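Local coordinates for uncharacterized protein (Pyrococcus horikoshii, PDB 2P8T) that is of unknown function but may bind ATP and have an aminoacyl-tRNA ligase-like activity, at residues D19-I24 and D78-M83. Numbering follows the deposited sequence.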
loop_
_atom_site.group_PDB
_atom_site.type_symbol
_atom_site.label_atom_id
_atom_site.label_comp_id
_atom_site.label_asym_id
_atom_site.label_seq_id
_atom_site.Cartn_x
_atom_site.Cartn_y
_atom_site.Cartn_z
ATOM N N ASP A 19 -7.424 -5.510 -1.303
ATOM C CA ASP A 19 -6.885 -6.855 -1.148
ATOM C C ASP A 19 -6.161 -7.303 -2.425
ATOM O O ASP A 19 -5.115 -7.928 -2.345
ATOM C CB ASP A 19 -7.995 -7.867 -0.804
ATOM C CG ASP A 19 -8.682 -7.574 0.522
ATOM O OD1 ASP A 19 -7.987 -7.269 1.532
ATOM O OD2 ASP A 19 -9.928 -7.667 0.554
ATOM N N VAL A 20 -6.727 -7.001 -3.591
ATOM C CA VAL A 20 -6.086 -7.335 -4.878
ATOM C C VAL A 20 -4.740 -6.626 -4.916
ATOM O O VAL A 20 -3.698 -7.276 -5.100
ATOM C CB VAL A 20 -6.933 -6.915 -6.100
ATOM C CG1 VAL A 20 -6.198 -7.217 -7.434
ATOM C CG2 VAL A 20 -8.331 -7.578 -6.070
ATOM N N LEU A 21 -4.751 -5.314 -4.677
ATOM C CA LEU A 21 -3.488 -4.551 -4.709
ATOM C C LEU A 21 -2.464 -5.105 -3.723
ATOM O O LEU A 21 -1.296 -5.280 -4.079
ATOM C CB LEU A 21 -3.718 -3.052 -4.490
ATOM C CG LEU A 21 -4.537 -2.303 -5.550
ATOM C CD1 LEU A 21 -5.083 -0.986 -5.027
ATOM C CD2 LEU A 21 -3.715 -2.110 -6.812
ATOM N N ALA A 22 -2.907 -5.421 -2.498
ATOM C CA ALA A 22 -2.037 -6.006 -1.484
ATOM C C ALA A 22 -1.369 -7.301 -1.932
ATOM O O ALA A 22 -0.165 -7.479 -1.724
ATOM C CB ALA A 22 -2.786 -6.216 -0.158
ATOM N N VAL A 23 -2.143 -8.205 -2.534
ATOM C CA VAL A 23 -1.585 -9.485 -2.985
ATOM C C VAL A 23 -0.473 -9.254 -4.017
ATOM O O VAL A 23 0.584 -9.867 -3.944
ATOM C CB VAL A 23 -2.695 -10.432 -3.558
ATOM C CG1 VAL A 23 -2.086 -11.546 -4.399
ATOM C CG2 VAL A 23 -3.551 -10.980 -2.429
ATOM N N ILE A 24 -0.711 -8.345 -4.951
ATOM C CA ILE A 24 0.261 -8.023 -5.987
ATOM C C ILE A 24 1.524 -7.395 -5.390
ATOM O O ILE A 24 2.632 -7.742 -5.808
ATOM C CB ILE A 24 -0.353 -7.127 -7.092
ATOM C CG1 ILE A 24 -1.592 -7.830 -7.700
ATOM C CG2 ILE A 24 0.674 -6.792 -8.185
ATOM C CD1 ILE A 24 -2.227 -7.079 -8.847
ATOM N N ASP A 78 4.864 -3.916 -12.163
ATOM C CA ASP A 78 5.801 -2.883 -12.620
ATOM C C ASP A 78 5.091 -1.557 -12.818
ATOM O O ASP A 78 5.595 -0.494 -12.422
ATOM C CB ASP A 78 6.533 -3.315 -13.897
ATOM C CG ASP A 78 7.519 -4.435 -13.657
ATOM O OD1 ASP A 78 7.830 -4.750 -12.488
ATOM O OD2 ASP A 78 8.006 -5.007 -14.657
ATOM N N LYS A 79 3.902 -1.625 -13.405
ATOM C CA LYS A 79 3.039 -0.473 -13.520
ATOM C C LYS A 79 2.672 0.126 -12.145
ATOM O O LYS A 79 2.654 1.334 -12.007
ATOM C CB LYS A 79 1.796 -0.820 -14.330
ATOM C CG LYS A 79 2.077 -0.985 -15.838
ATOM C CD LYS A 79 0.898 -1.626 -16.587
ATOM C CE LYS A 79 1.323 -2.107 -17.978
ATOM N NZ LYS A 79 1.847 -0.964 -18.807
ATOM N N LEU A 80 2.402 -0.717 -11.146
ATOM C CA LEU A 80 2.107 -0.214 -9.790
ATOM C C LEU A 80 3.296 0.502 -9.177
ATOM O O LEU A 80 3.143 1.565 -8.559
ATOM C CB LEU A 80 1.652 -1.335 -8.847
ATOM C CG LEU A 80 0.224 -1.837 -9.045
ATOM C CD1 LEU A 80 -0.048 -3.009 -8.093
ATOM C CD2 LEU A 80 -0.792 -0.707 -8.796
ATOM N N LEU A 81 4.481 -0.062 -9.393
ATOM C CA LEU A 81 5.708 0.513 -8.863
ATOM C C LEU A 81 6.150 1.767 -9.599
ATOM O O LEU A 81 7.036 2.483 -9.121
ATOM C CB LEU A 81 6.820 -0.516 -8.854
ATOM C CG LEU A 81 6.776 -1.530 -7.727
ATOM C CD1 LEU A 81 7.895 -2.511 -7.970
ATOM C CD2 LEU A 81 6.914 -0.872 -6.355
ATOM N N SER A 82 5.545 2.045 -10.750
ATOM C CA SER A 82 5.731 3.345 -11.410
ATOM C C SER A 82 4.973 4.480 -10.708
ATOM O O SER A 82 5.319 5.647 -10.885
ATOM C CB SER A 82 5.350 3.301 -12.903
ATOM O OG SER A 82 3.940 3.379 -13.120
ATOM N N MET A 83 3.942 4.149 -9.932
ATOM C CA MET A 83 3.125 5.175 -9.281
ATOM C C MET A 83 3.222 5.166 -7.750
ATOM O O MET A 83 2.773 6.107 -7.086
ATOM C CB MET A 83 1.659 5.151 -9.785
ATOM C CG MET A 83 0.794 3.895 -9.529
ATOM S SD MET A 83 -0.811 3.842 -10.473
ATOM C CE MET A 83 -0.184 3.321 -12.058
#
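L80 reaches across to helix 17-26 with both of its methyls. Its CD2 lies 3.8 Å from CD2 of L21, and its CD1 lies 3.9 Å from CG2 of I24. CD1 of L80 also comes within 4.0 Å of L21 CD2, so this one methyl of L21 meets both branches of L80. The L80 side chain runs obliquely past L21 and at about a right angle to I24. I24 touches with its short branch: CG2 stands anti to the backbone N and faces L80, while CG1 lies beside that N with chi1 -57°. The contact is wholly apolar, and all three residues are buried. No hydrogen bond links the segments. Helices 17-26, 33-40 and 44-56, with the hairpin 60-62/67-69, are consistent with a winged helix-turn-helix domain, and here helix 17-26 packs against L80 of helix 71-81. The chain then runs on toward strand 88-92 of the antiparallel sheet. L21 also touches I180 and Y184 of helix 172-187. The carbonyl O of I24 accepts a hydrogen bond from R77 NE, a second tie to helix 71-81. The turn that follows L80 is held by M83 N bonding to L80 O at 3.0 Å.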